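Local coordinates for protein ESSC (Geobacillus thermodenitrificans, PDB 5FWH) that belongs to the bacterial type VII secretion apparatus, as the N-terminal forkhead-associated (FHA) region of EssC, an FtsK/SpoIIIE-type ATPase component, at residues K95-V100 with E173-V178; A114-T119 with E182-S187; N120-L125 with D137-L142; Q131-P136 with A152-N157. One frame throughout, in Å; residues are numbered along the deposited sequence.

All four contacts lie in the FHA beta sandwich formed by the second half of the chain. Interaction 1 joins neighbouring strands 94-99 and 175-180 of one sheet by an antiparallel ladder, with seven of its twelve touching residues buried. Interactions 2 and 4 attach short strands at the two outer ends of the other sheet, where Val185 and Ser187, Ala152 and Ser154 are exposed: the first through a forked grip on one carbonyl, the second through a ladder prolonged by water. Interaction 3 differs, mixing an exposed charged loop with buried Phe123 and Leu142; its strand 123-128 neighbours strand 131-136 of interaction 4. Tyr96 links interaction 1 to interaction 2, and Trp132 links it to interaction 4.

Interaction 1 of 4, residues K95-V100 with E173-V178; sequences KYVYYV and EDLLAV
The ladder between Val100 and Asp174 at one end and Tyr96 and Val178 at the other is an antiparallel beta pairing within one sheet of the FHA sandwich. Val100 N meets Asp174 O at 2.8 Å, almost straight at 176°. Next come the paired bonds of Tyr98 and Leu176, with Tyr98 N to Leu176 O and Leu176 N to Tyr98 O both 2.9 Å. The last hydrogen-bonded pair is Tyr96 N to Val178 O, 3.1 Å, and Val178 N to Tyr96 O, 3.0 Å. Tyr96, Tyr98, Leu176 and Val178 share one face, all four buried, where Val178 also packs on Met166 and Phe168 of the next strand. The Tyr96 hydroxyl bonds to Val184 N; its approach to Glu183 OE1 is unusually short and doubtful. The edge of the Tyr98 ring receives a methyl in its plane: Tyr98 CE2 lies 3.9 Å from Val178 CG2. On the other face, beside Ala177, Val97 CG1 touches Leu175 CD2 at 3.6 Å, one step along the diagonal. Tyr99 has its CG swung opposite the backbone N (chi1 175°), which lays the ring along the turn at Asp174. The two side chains touch through Tyr99 CE1 and Asp174 CB, 3.8 Å.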
loop_
_atom_site.group_PDB
_atom_site.type_symbol
_atom_site.label_atom_id
_atom_site.label_comp_id
_atom_site.label_asym_id
_atom_site.label_seq_id
_atom_site.Cartn_x
_atom_site.Cartn_y
_atom_site.Cartn_z
ATOM N N LYS A 95 -5.386 -12.390 -1.892
ATOM C CA LYS A 95 -5.854 -11.775 -3.121
ATOM C C LYS A 95 -7.282 -12.193 -3.418
ATOM O O LYS A 95 -7.591 -13.387 -3.573
ATOM C CB LYS A 95 -4.921 -12.151 -4.284
ATOM C CG LYS A 95 -4.974 -11.151 -5.438
ATOM C CD LYS A 95 -3.902 -11.346 -6.498
ATOM C CE LYS A 95 -4.283 -12.449 -7.461
ATOM N NZ LYS A 95 -5.515 -12.146 -8.241
ATOM N N TYR A 96 -8.156 -11.197 -3.495
ATOM C CA TYR A 96 -9.549 -11.377 -3.738
ATOM C C TYR A 96 -9.811 -10.760 -5.071
ATOM O O TYR A 96 -9.258 -9.716 -5.342
ATOM C CB TYR A 96 -10.325 -10.550 -2.729
ATOM C CG TYR A 96 -10.156 -10.961 -1.335
ATOM C CD1 TYR A 96 -9.110 -10.492 -0.595
ATOM C CD2 TYR A 96 -11.069 -11.850 -0.752
ATOM C CE1 TYR A 96 -8.937 -10.904 0.686
ATOM C CE2 TYR A 96 -10.915 -12.253 0.532
ATOM C CZ TYR A 96 -9.849 -11.779 1.246
ATOM O OH TYR A 96 -9.695 -12.179 2.529
ATOM N N VAL A 97 -10.707 -11.311 -5.851
ATOM C CA VAL A 97 -11.067 -10.675 -7.114
ATOM C C VAL A 97 -12.543 -10.572 -7.127
ATOM O O VAL A 97 -13.217 -11.515 -6.866
ATOM C CB VAL A 97 -10.558 -11.420 -8.364
ATOM C CG1 VAL A 97 -10.947 -10.671 -9.644
ATOM C CG2 VAL A 97 -9.048 -11.547 -8.274
ATOM N N TYR A 98 -13.033 -9.374 -7.376
ATOM C CA TYR A 98 -14.453 -9.110 -7.446
ATOM C C TYR A 98 -14.882 -8.754 -8.839
ATOM O O TYR A 98 -14.188 -7.976 -9.542
ATOM C CB TYR A 98 -14.828 -7.941 -6.510
ATOM C CG TYR A 98 -14.393 -8.238 -5.068
ATOM C CD1 TYR A 98 -15.070 -9.197 -4.268
ATOM C CD2 TYR A 98 -13.273 -7.634 -4.546
ATOM C CE1 TYR A 98 -14.653 -9.474 -2.968
ATOM C CE2 TYR A 98 -12.869 -7.892 -3.245
ATOM C CZ TYR A 98 -13.552 -8.838 -2.484
ATOM O OH TYR A 98 -13.070 -9.028 -1.213
ATOM N N TYR A 99 -16.065 -9.237 -9.180
ATOM C CA TYR A 99 -16.757 -8.890 -10.415
ATOM C C TYR A 99 -17.635 -7.669 -10.147
ATOM O O TYR A 99 -18.487 -7.702 -9.278
ATOM C CB TYR A 99 -17.562 -10.100 -10.949
ATOM C CG TYR A 99 -18.380 -9.744 -12.132
ATOM C CD1 TYR A 99 -17.766 -9.523 -13.337
ATOM C CD2 TYR A 99 -19.746 -9.555 -12.038
ATOM C CE1 TYR A 99 -18.485 -9.126 -14.455
ATOM C CE2 TYR A 99 -20.494 -9.165 -13.154
ATOM C CZ TYR A 99 -19.852 -8.967 -14.362
ATOM O OH TYR A 99 -20.533 -8.590 -15.486
ATOM N N VAL A 100 -17.385 -6.580 -10.877
ATOM C CA VAL A 100 -18.063 -5.323 -10.648
ATOM C C VAL A 100 -18.634 -4.755 -11.956
ATOM O O VAL A 100 -18.917 -3.573 -12.032
ATOM C CB VAL A 100 -17.145 -4.282 -9.962
ATOM C CG1 VAL A 100 -16.751 -4.732 -8.559
ATOM C CG2 VAL A 100 -15.895 -3.997 -10.799
ATOM N N GLU A 173 -11.929 -3.834 -16.903
ATOM C CA GLU A 173 -13.027 -2.952 -16.581
ATOM C C GLU A 173 -14.035 -3.548 -15.628
ATOM O O GLU A 173 -14.690 -2.808 -14.861
ATOM C CB GLU A 173 -13.758 -2.612 -17.852
ATOM C CG GLU A 173 -14.823 -1.539 -17.727
ATOM C CD GLU A 173 -15.882 -1.664 -18.816
ATOM O OE1 GLU A 173 -15.608 -2.274 -19.887
ATOM O OE2 GLU A 173 -17.007 -1.171 -18.589
ATOM N N ASP A 174 -14.224 -4.852 -15.710
ATOM C CA ASP A 174 -15.255 -5.518 -14.894
ATOM C C ASP A 174 -14.702 -6.297 -13.660
ATOM O O ASP A 174 -15.487 -6.871 -12.920
ATOM C CB ASP A 174 -16.185 -6.393 -15.793
ATOM C CG ASP A 174 -15.421 -7.263 -16.836
ATOM O OD1 ASP A 174 -14.354 -7.817 -16.496
ATOM O OD2 ASP A 174 -15.895 -7.392 -18.001
ATOM N N LEU A 175 -13.378 -6.281 -13.433
ATOM C CA LEU A 175 -12.729 -7.094 -12.406
ATOM C C LEU A 175 -11.698 -6.324 -11.585
ATOM O O LEU A 175 -10.678 -5.851 -12.101
ATOM C CB LEU A 175 -12.039 -8.315 -13.017
ATOM C CG LEU A 175 -13.042 -9.403 -13.485
ATOM C CD1 LEU A 175 -12.819 -9.776 -14.929
ATOM C CD2 LEU A 175 -12.996 -10.667 -12.636
ATOM N N LEU A 176 -11.925 -6.333 -10.273
ATOM C CA LEU A 176 -11.142 -5.553 -9.329
ATOM C C LEU A 176 -10.446 -6.470 -8.344
ATOM O O LEU A 176 -11.126 -7.225 -7.638
ATOM C CB LEU A 176 -12.068 -4.590 -8.608
ATOM C CG LEU A 176 -11.420 -3.826 -7.478
ATOM C CD1 LEU A 176 -10.362 -2.899 -8.065
ATOM C CD2 LEU A 176 -12.503 -3.107 -6.710
ATOM N N ALA A 177 -9.113 -6.437 -8.335
ATOM C CA ALA A 177 -8.350 -7.276 -7.458
ATOM C C ALA A 177 -7.861 -6.437 -6.333
ATOM O O ALA A 177 -7.415 -5.289 -6.523
ATOM C CB ALA A 177 -7.207 -7.958 -8.154
ATOM N N VAL A 178 -8.058 -6.971 -5.154
ATOM C CA VAL A 178 -7.648 -6.358 -3.909
ATOM C C VAL A 178 -6.661 -7.215 -3.152
ATOM O O VAL A 178 -6.972 -8.358 -2.935
ATOM C CB VAL A 178 -8.879 -6.162 -3.022
ATOM C CG1 VAL A 178 -8.467 -5.502 -1.692
ATOM C CG2 VAL A 178 -9.890 -5.373 -3.818
#

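Interaction 2 of 4, residues A114-T119 with E182-S187; sequences ADIETT and EEVVSS
Ser186 meets Asp115 where the short, weakly bonded strand 185-186 closes one end of a sheet in the FHA sandwich, running antiparallel to strand 116-117. The CB of Ser186 lies 3.4 Å from Asp115 O, on the way to a closer meeting further out. The hydroxyl, placed opposite the backbone N (chi1 -162°), donates to the same carbonyl, Ser186 OG to Asp115 O being 2.6 Å. The serine OG also lies against Ile116 CG1, 3.8 Å away, and accepts from the backbone N of Leu188 just beyond the segment.

Asp115 O takes a second donor, Ser187 N at 3.1 Å, a bent bond of 144°. The two donors approach from opposite faces of the carbonyl plane, gripping it like a fork. On the far side of Ile116 the backbone bond from Glu117 N to Val185 O is short, 2.7 Å, and practically straight at 179°. Apolar contacts flank these bonds. Ile116 CG2 touches Val184 CG1 at 3.7 Å on the inner side, near Met166, Phe168 and Tyr98. On the other face the extended side chain of Glu117 passes over Val185, where Glu117 OE1 comes within 3.5 Å of Val185 CG1. The carboxylate of Asp115 turns to the neighbouring strand 105-109, where OD2 accepts from Leu107 N.

The chemistry implies that serine side chain and backbone together fasten this edge: the hydroxyl donates a hydrogen bond to Asp115 O and accepts one from Leu188 N, which probably fixes its rotation.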
loop_
_atom_site.group_PDB
_atom_site.type_symbol
_atom_site.label_atom_id
_atom_site.label_comp_id
_atom_site.label_asym_id
_atom_site.label_seq_id
_atom_site.Cartn_x
_atom_site.Cartn_y
_atom_site.Cartn_z
ATOM N N ALA A 114 -20.169 0.387 3.263
ATOM C CA ALA A 114 -19.044 0.297 2.321
ATOM C C ALA A 114 -19.096 -0.978 1.532
ATOM O O ALA A 114 -19.378 -2.042 2.085
ATOM C CB ALA A 114 -17.719 0.366 3.066
ATOM N N ASP A 115 -18.865 -0.879 0.233
ATOM C CA ASP A 115 -18.693 -2.099 -0.604
ATOM C C ASP A 115 -17.439 -2.918 -0.205
ATOM O O ASP A 115 -17.400 -4.150 -0.319
ATOM C CB ASP A 115 -18.630 -1.701 -2.082
ATOM C CG ASP A 115 -19.879 -0.933 -2.538
ATOM O OD1 ASP A 115 -20.878 -1.632 -2.840
ATOM O OD2 ASP A 115 -19.874 0.342 -2.591
ATOM N N ILE A 116 -16.371 -2.227 0.185
ATOM C CA ILE A 116 -15.190 -2.863 0.736
ATOM C C ILE A 116 -14.906 -2.171 2.034
ATOM O O ILE A 116 -14.655 -0.979 2.034
ATOM C CB ILE A 116 -13.955 -2.753 -0.166
ATOM C CG1 ILE A 116 -14.235 -3.388 -1.551
ATOM C CG2 ILE A 116 -12.739 -3.401 0.500
ATOM C CD1 ILE A 116 -13.041 -3.244 -2.474
ATOM N N GLU A 117 -14.901 -2.951 3.121
ATOM C CA GLU A 117 -14.740 -2.393 4.484
ATOM C C GLU A 117 -13.307 -2.455 4.984
ATOM O O GLU A 117 -12.694 -3.541 5.028
ATOM C CB GLU A 117 -15.651 -3.088 5.478
ATOM C CG GLU A 117 -17.097 -2.602 5.395
ATOM C CD GLU A 117 -17.996 -3.247 6.448
ATOM O OE1 GLU A 117 -18.490 -4.373 6.176
ATOM O OE2 GLU A 117 -18.215 -2.609 7.532
ATOM N N THR A 118 -12.792 -1.289 5.379
ATOM C CA THR A 118 -11.433 -1.165 5.839
ATOM C C THR A 118 -11.270 0.112 6.671
ATOM O O THR A 118 -11.885 1.153 6.388
ATOM C CB THR A 118 -10.416 -1.159 4.661
ATOM O OG1 THR A 118 -9.136 -0.712 5.102
ATOM C CG2 THR A 118 -10.866 -0.225 3.475
ATOM N N THR A 119 -10.421 0.003 7.683
ATOM C CA THR A 119 -9.960 1.146 8.442
ATOM C C THR A 119 -8.669 1.674 7.830
ATOM O O THR A 119 -8.080 2.554 8.395
ATOM C CB THR A 119 -9.679 0.772 9.915
ATOM O OG1 THR A 119 -8.501 -0.044 10.006
ATOM C CG2 THR A 119 -10.847 0.036 10.526
ATOM N N GLU A 182 -4.870 -8.544 5.558
ATOM C CA GLU A 182 -5.985 -9.096 6.344
ATOM C C GLU A 182 -7.026 -9.606 5.385
ATOM O O GLU A 182 -7.011 -9.203 4.211
ATOM C CB GLU A 182 -6.636 -8.026 7.191
ATOM C CG GLU A 182 -5.702 -6.936 7.665
ATOM C CD GLU A 182 -6.316 -6.053 8.747
ATOM O OE1 GLU A 182 -7.537 -6.173 9.024
ATOM O OE2 GLU A 182 -5.567 -5.229 9.334
ATOM N N GLU A 183 -7.938 -10.460 5.873
ATOM C CA GLU A 183 -9.143 -10.784 5.116
ATOM C C GLU A 183 -9.938 -9.457 4.829
ATOM O O GLU A 183 -10.063 -8.526 5.678
ATOM C CB GLU A 183 -10.040 -11.872 5.782
ATOM C CG GLU A 183 -9.584 -13.342 5.641
ATOM C CD GLU A 183 -10.544 -14.251 4.841
ATOM O OE1 GLU A 183 -10.745 -14.045 3.619
ATOM O OE2 GLU A 183 -11.112 -15.203 5.420
ATOM N N VAL A 184 -10.396 -9.354 3.595
ATOM C CA VAL A 184 -11.133 -8.209 3.151
ATOM C C VAL A 184 -12.603 -8.522 3.377
ATOM O O VAL A 184 -13.039 -9.618 3.101
ATOM C CB VAL A 184 -10.889 -8.013 1.661
ATOM C CG1 VAL A 184 -11.770 -6.925 1.116
ATOM C CG2 VAL A 184 -9.428 -7.643 1.473
ATOM N N VAL A 185 -13.348 -7.527 3.823
ATOM C CA VAL A 185 -14.771 -7.638 4.017
ATOM C C VAL A 185 -15.445 -6.842 2.947
ATOM O O VAL A 185 -15.174 -5.638 2.797
ATOM C CB VAL A 185 -15.165 -7.096 5.384
ATOM C CG1 VAL A 185 -16.679 -7.280 5.623
ATOM C CG2 VAL A 185 -14.344 -7.813 6.455
ATOM N N SER A 186 -16.273 -7.548 2.172
ATOM C CA SER A 186 -16.892 -6.987 0.995
ATOM C C SER A 186 -18.304 -7.464 0.771
ATOM O O SER A 186 -18.601 -8.624 0.903
ATOM C CB SER A 186 -16.058 -7.310 -0.283
ATOM O OG SER A 186 -16.455 -6.405 -1.338
ATOM N N SER A 187 -19.154 -6.567 0.319
ATOM C CA SER A 187 -20.465 -6.968 -0.199
ATOM C C SER A 187 -20.435 -7.223 -1.698
ATOM O O SER A 187 -21.471 -7.397 -2.273
ATOM C CB SER A 187 -21.471 -5.881 0.127
ATOM O OG SER A 187 -21.109 -4.714 -0.536
#

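Interaction 3 of 4, residues N120-L125 with D137-L142; sequences NARFSL and DDDAPL
The side chain of Arg122 runs past two aspartates of the loop, Asp137 and Asp139, where the chain after strand 131-136 folds back on the start of strand 123-128 in the FHA beta sandwich. The closest touches are made by its methylene chain: Arg122 CD is 3.2 Å from Asp139 OD2 and 3.3 Å from Asp137 OD2. A long salt bridge joins Arg122 NE to Asp139 OD2 at 3.6 Å, the guanidinium and carboxylate planes 27° apart. With Asp137 the side chains run alongside each other, pointing the same way, and the planes are steeply turned at 67°; the opposite charges lie near each other, beyond salt-bridge distance, and probably attract. Asp111 takes the NH1 end of Arg122 in a further salt bridge, so three acidic groups lie near this arginine and would probably stabilise its charge.

Nearer the backbone, the methyl of Ala140 packs on the root of the arginine, Ala140 CB to Arg122 CB 3.7 Å. Phe123, its CG wedged between backbone N and carbonyl carbon (chi1 63°), brings its ring to Leu142; the two side chains cross at about a right angle, with Phe123 CG 3.7 Å from Leu142 CD2. Phe168 meets the same ring edge-to-face from the other sheet, and Val134 packs on Leu142. The carboxylate of Asp137 is itself steadied within the loop: Asp137 OD1 accepts a bent bond from Asp138 N, 3.1 Å, through its lone pair directed away from OD2.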
loop_
_atom_site.group_PDB
_atom_site.type_symbol
_atom_site.label_atom_id
_atom_site.label_comp_id
_atom_site.label_asym_id
_atom_site.label_seq_id
_atom_site.Cartn_x
_atom_site.Cartn_y
_atom_site.Cartn_z
ATOM N N ASN A 120 -8.229 1.131 6.681
ATOM C CA ASN A 120 -6.953 1.537 6.030
ATOM C C ASN A 120 -7.012 2.605 4.940
ATOM O O ASN A 120 -5.973 3.166 4.603
ATOM C CB ASN A 120 -6.247 0.323 5.376
ATOM C CG ASN A 120 -6.110 -0.854 6.305
ATOM O OD1 ASN A 120 -6.356 -1.995 5.905
ATOM N ND2 ASN A 120 -5.749 -0.588 7.563
ATOM N N ALA A 121 -8.193 2.849 4.376
ATOM C CA ALA A 121 -8.345 3.663 3.175
ATOM C C ALA A 121 -9.721 4.249 3.179
ATOM O O ALA A 121 -10.605 3.677 3.734
ATOM C CB ALA A 121 -8.206 2.768 1.937
ATOM N N ARG A 122 -9.908 5.347 2.489
ATOM C CA ARG A 122 -11.204 5.867 2.294
ATOM C C ARG A 122 -11.215 6.539 0.934
ATOM O O ARG A 122 -10.587 7.565 0.777
ATOM C CB ARG A 122 -11.547 6.860 3.454
ATOM C CG ARG A 122 -12.704 7.811 3.184
ATOM C CD ARG A 122 -12.971 8.747 4.373
ATOM N NE ARG A 122 -13.522 7.973 5.475
ATOM C CZ ARG A 122 -14.797 7.577 5.569
ATOM N NH1 ARG A 122 -15.700 7.891 4.638
ATOM N NH2 ARG A 122 -15.181 6.841 6.596
ATOM N N PHE A 123 -12.016 6.039 0.009
ATOM C CA PHE A 123 -12.060 6.636 -1.323
ATOM C C PHE A 123 -13.227 6.032 -2.062
ATOM O O PHE A 123 -13.802 5.104 -1.580
ATOM C CB PHE A 123 -10.705 6.414 -2.073
ATOM C CG PHE A 123 -10.351 4.955 -2.337
ATOM C CD1 PHE A 123 -10.743 4.315 -3.536
ATOM C CD2 PHE A 123 -9.531 4.240 -1.449
ATOM C CE1 PHE A 123 -10.435 2.987 -3.799
ATOM C CE2 PHE A 123 -9.162 2.895 -1.757
ATOM C CZ PHE A 123 -9.653 2.270 -2.896
ATOM N N SER A 124 -13.648 6.583 -3.184
ATOM C CA SER A 124 -14.677 5.894 -3.928
ATOM C C SER A 124 -14.211 5.674 -5.320
ATOM O O SER A 124 -13.291 6.309 -5.746
ATOM C CB SER A 124 -16.035 6.609 -3.870
ATOM O OG SER A 124 -15.967 7.816 -4.560
ATOM N N LEU A 125 -14.775 4.676 -5.978
ATOM C CA LEU A 125 -14.518 4.384 -7.398
ATOM C C LEU A 125 -15.832 4.569 -8.162
ATOM O O LEU A 125 -16.860 4.026 -7.756
ATOM C CB LEU A 125 -14.014 2.982 -7.559
ATOM C CG LEU A 125 -12.662 2.650 -6.873
ATOM C CD1 LEU A 125 -12.347 1.182 -7.118
ATOM C CD2 LEU A 125 -11.497 3.358 -7.472
ATOM N N ASP A 137 -10.453 10.889 -0.603
ATOM C CA ASP A 137 -10.972 11.711 0.465
ATOM C C ASP A 137 -9.834 12.524 1.089
ATOM O O ASP A 137 -8.667 12.129 1.070
ATOM C CB ASP A 137 -11.754 10.863 1.475
ATOM C CG ASP A 137 -13.097 11.492 1.845
ATOM O OD1 ASP A 137 -13.161 12.737 1.936
ATOM O OD2 ASP A 137 -14.097 10.760 2.017
ATOM N N ASP A 138 -10.181 13.685 1.621
ATOM C CA ASP A 138 -9.166 14.640 2.058
ATOM C C ASP A 138 -8.340 14.065 3.192
ATOM O O ASP A 138 -7.114 14.206 3.198
ATOM C CB ASP A 138 -9.793 15.974 2.461
ATOM C CG ASP A 138 -10.451 16.689 1.295
ATOM O OD1 ASP A 138 -11.007 15.991 0.416
ATOM O OD2 ASP A 138 -10.420 17.948 1.266
ATOM N N ASP A 139 -9.027 13.408 4.124
ATOM C CA ASP A 139 -8.387 12.677 5.243
ATOM C C ASP A 139 -7.415 11.503 4.886
ATOM O O ASP A 139 -6.242 11.599 5.212
ATOM C CB ASP A 139 -9.436 12.219 6.302
ATOM C CG ASP A 139 -10.609 11.415 5.701
ATOM O OD1 ASP A 139 -11.000 11.698 4.543
ATOM O OD2 ASP A 139 -11.150 10.518 6.397
ATOM N N ALA A 140 -7.876 10.438 4.218
ATOM C CA ALA A 140 -7.062 9.199 3.992
ATOM C C ALA A 140 -6.008 9.293 2.834
ATOM O O ALA A 140 -6.394 9.497 1.675
ATOM C CB ALA A 140 -7.996 8.024 3.743
ATOM N N PRO A 141 -4.690 9.170 3.145
ATOM C CA PRO A 141 -3.711 9.253 2.044
ATOM C C PRO A 141 -3.705 8.026 1.147
ATOM O O PRO A 141 -3.617 6.896 1.655
ATOM C CB PRO A 141 -2.365 9.420 2.744
ATOM C CG PRO A 141 -2.629 9.325 4.215
ATOM C CD PRO A 141 -4.076 9.549 4.438
ATOM N N LEU A 142 -3.803 8.275 -0.167
ATOM C CA LEU A 142 -3.944 7.232 -1.194
ATOM C C LEU A 142 -2.980 7.446 -2.365
ATOM O O LEU A 142 -2.824 8.638 -2.816
ATOM C CB LEU A 142 -5.371 7.300 -1.695
ATOM C CG LEU A 142 -5.765 6.279 -2.722
ATOM C CD1 LEU A 142 -5.684 4.855 -2.205
ATOM C CD2 LEU A 142 -7.181 6.611 -3.140
#

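Interaction 4 of 4, residues Q131-P136 with A152-N157; sequences QWVVIP and AVSLRN
Antiparallel pairing adds Ser154 and Val153 to Val133 and Val134, making strand 153-154 the outermost strand at one end of a sheet in the FHA sandwich. Val134 and Val153 form the hydrogen-bonded pair: Val134 N reaches Val153 O at 2.9 Å, and Val153 N returns to Val134 O at 3.1 Å. Leu155 N then bonds to Trp132 O at 2.9 Å, nearly straight at 174°.

The two faces differ. On the solvent side, Val133 CG2 rests on the hydroxyl of Ser154 while its CG1 and Ile135 CG1 share the methyl of Ala152; Ile135 CG1 to Ala152 CB is 3.8 Å. On the inner side Leu155 is buried. The Leu155 side chain crosses that of Val134 at about a right angle, and its CD2 touches Val134 CG1 at 3.6 Å. That branch of Val134 stands between its own backbone N and carbonyl carbon (chi1 57°), so the same methyl also presses on the bonded carbonyl, Val134 CG1 to Val153 O 3.3 Å. Leu144, of strand 143-144 in the other sheet, packs against Leu155.

Trp132 carries its indole further inward, where it stacks on Phe170 and its NE1 bonds to Glu173 O. Its backbone extends the ladder one more step through a water, which accepts from Trp132 N at 2.8 Å and donates to Leu155 O at 3.0 Å.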
loop_
_atom_site.group_PDB
_atom_site.type_symbol
_atom_site.label_atom_id
_atom_site.label_comp_id
_atom_site.label_asym_id
_atom_site.label_seq_id
_atom_site.Cartn_x
_atom_site.Cartn_y
_atom_site.Cartn_z
ATOM N N GLN A 131 -15.297 3.890 -17.993
ATOM C CA GLN A 131 -14.029 4.227 -17.359
ATOM C C GLN A 131 -14.211 4.384 -15.866
ATOM O O GLN A 131 -15.094 5.114 -15.433
ATOM C CB GLN A 131 -13.528 5.569 -17.913
ATOM C CG GLN A 131 -13.359 5.613 -19.435
ATOM C CD GLN A 131 -12.592 4.408 -19.988
ATOM O OE1 GLN A 131 -13.186 3.515 -20.607
ATOM N NE2 GLN A 131 -11.275 4.359 -19.740
ATOM N N TRP A 132 -13.352 3.752 -15.075
ATOM C CA TRP A 132 -13.366 4.006 -13.636
ATOM C C TRP A 132 -12.616 5.262 -13.277
ATOM O O TRP A 132 -11.524 5.509 -13.782
ATOM C CB TRP A 132 -12.813 2.801 -12.878
ATOM C CG TRP A 132 -13.731 1.674 -12.913
ATOM C CD1 TRP A 132 -13.634 0.541 -13.711
ATOM C CD2 TRP A 132 -14.884 1.501 -12.123
ATOM N NE1 TRP A 132 -14.675 -0.311 -13.445
ATOM C CE2 TRP A 132 -15.454 0.237 -12.478
ATOM C CE3 TRP A 132 -15.500 2.273 -11.148
ATOM C CZ2 TRP A 132 -16.625 -0.241 -11.922
ATOM C CZ3 TRP A 132 -16.675 1.795 -10.568
ATOM C CH2 TRP A 132 -17.237 0.548 -10.971
ATOM N N VAL A 133 -13.212 6.069 -12.414
ATOM C CA VAL A 133 -12.552 7.210 -11.781
ATOM C C VAL A 133 -12.346 6.939 -10.277
ATOM O O VAL A 133 -13.223 6.432 -9.601
ATOM C CB VAL A 133 -13.428 8.456 -11.945
ATOM C CG1 VAL A 133 -12.844 9.660 -11.220
ATOM C CG2 VAL A 133 -13.545 8.768 -13.419
ATOM N N VAL A 134 -11.169 7.263 -9.777
ATOM C CA VAL A 134 -10.908 7.266 -8.348
ATOM C C VAL A 134 -11.122 8.670 -7.773
ATOM O O VAL A 134 -10.524 9.626 -8.272
ATOM C CB VAL A 134 -9.507 6.734 -7.986
ATOM C CG1 VAL A 134 -8.382 7.496 -8.661
ATOM C CG2 VAL A 134 -9.343 6.744 -6.465
ATOM N N ILE A 135 -11.910 8.772 -6.708
ATOM C CA ILE A 135 -12.158 10.047 -6.012
ATOM C C ILE A 135 -11.654 9.846 -4.595
ATOM O O ILE A 135 -12.269 9.126 -3.830
ATOM C CB ILE A 135 -13.661 10.421 -5.991
ATOM C CG1 ILE A 135 -14.224 10.566 -7.444
ATOM C CG2 ILE A 135 -13.931 11.714 -5.173
ATOM C CD1 ILE A 135 -14.920 9.342 -7.975
ATOM N N PRO A 136 -10.523 10.446 -4.250
ATOM C CA PRO A 136 -10.028 10.246 -2.882
ATOM C C PRO A 136 -10.703 11.172 -1.870
ATOM O O PRO A 136 -11.431 12.120 -2.232
ATOM C CB PRO A 136 -8.536 10.594 -2.989
ATOM C CG PRO A 136 -8.480 11.553 -4.136
ATOM C CD PRO A 136 -9.559 11.163 -5.095
ATOM N N ALA A 152 -9.662 13.808 -8.043
ATOM C CA ALA A 152 -10.160 12.676 -8.826
ATOM C C ALA A 152 -9.338 12.487 -10.090
ATOM O O ALA A 152 -8.796 13.460 -10.623
ATOM C CB ALA A 152 -11.633 12.818 -9.127
ATOM N N VAL A 153 -9.181 11.227 -10.497
ATOM C CA VAL A 153 -8.328 10.783 -11.614
ATOM C C VAL A 153 -8.965 9.548 -12.306
ATOM O O VAL A 153 -9.393 8.564 -11.646
ATOM C CB VAL A 153 -6.915 10.354 -11.138
ATOM C CG1 VAL A 153 -6.009 9.981 -12.318
ATOM C CG2 VAL A 153 -6.278 11.448 -10.299
ATOM N N SER A 154 -9.020 9.603 -13.634
ATOM C CA SER A 154 -9.568 8.539 -14.414
ATOM C C SER A 154 -8.464 7.510 -14.629
ATOM O O SER A 154 -7.353 7.863 -14.969
ATOM C CB SER A 154 -10.151 9.052 -15.742
ATOM O OG SER A 154 -11.180 8.143 -16.107
ATOM N N LEU A 155 -8.792 6.255 -14.349
ATOM C CA LEU A 155 -7.864 5.159 -14.262
ATOM C C LEU A 155 -7.740 4.418 -15.576
ATOM O O LEU A 155 -8.714 4.303 -16.282
ATOM C CB LEU A 155 -8.389 4.127 -13.229
ATOM C CG LEU A 155 -8.668 4.538 -11.761
ATOM C CD1 LEU A 155 -9.131 3.345 -10.939
ATOM C CD2 LEU A 155 -7.384 5.080 -11.183
ATOM N N ARG A 156 -6.574 3.825 -15.830
ATOM C CA ARG A 156 -6.335 2.908 -16.972
ATOM C C ARG A 156 -6.005 1.554 -16.390
ATOM O O ARG A 156 -5.611 1.505 -15.247
ATOM C CB ARG A 156 -5.155 3.399 -17.813
ATOM C CG ARG A 156 -4.986 4.913 -17.895
ATOM C CD ARG A 156 -3.914 5.370 -18.906
ATOM N NE ARG A 156 -2.621 4.636 -18.844
ATOM C CZ ARG A 156 -1.379 5.150 -18.646
ATOM N NH1 ARG A 156 -1.132 6.455 -18.463
ATOM N NH2 ARG A 156 -0.338 4.320 -18.636
ATOM N N ASN A 157 -6.114 0.458 -17.148
ATOM C CA ASN A 157 -5.818 -0.926 -16.608
ATOM C C ASN A 157 -4.369 -1.041 -16.141
ATOM O O ASN A 157 -3.449 -0.561 -16.804
ATOM C CB ASN A 157 -6.063 -2.065 -17.648
ATOM C CG ASN A 157 -7.533 -2.523 -17.747
ATOM O OD1 ASN A 157 -8.105 -3.128 -16.806
ATOM N ND2 ASN A 157 -8.139 -2.292 -18.925
HETATM O O HOH W 1 -11.117 2.482 -16.071
#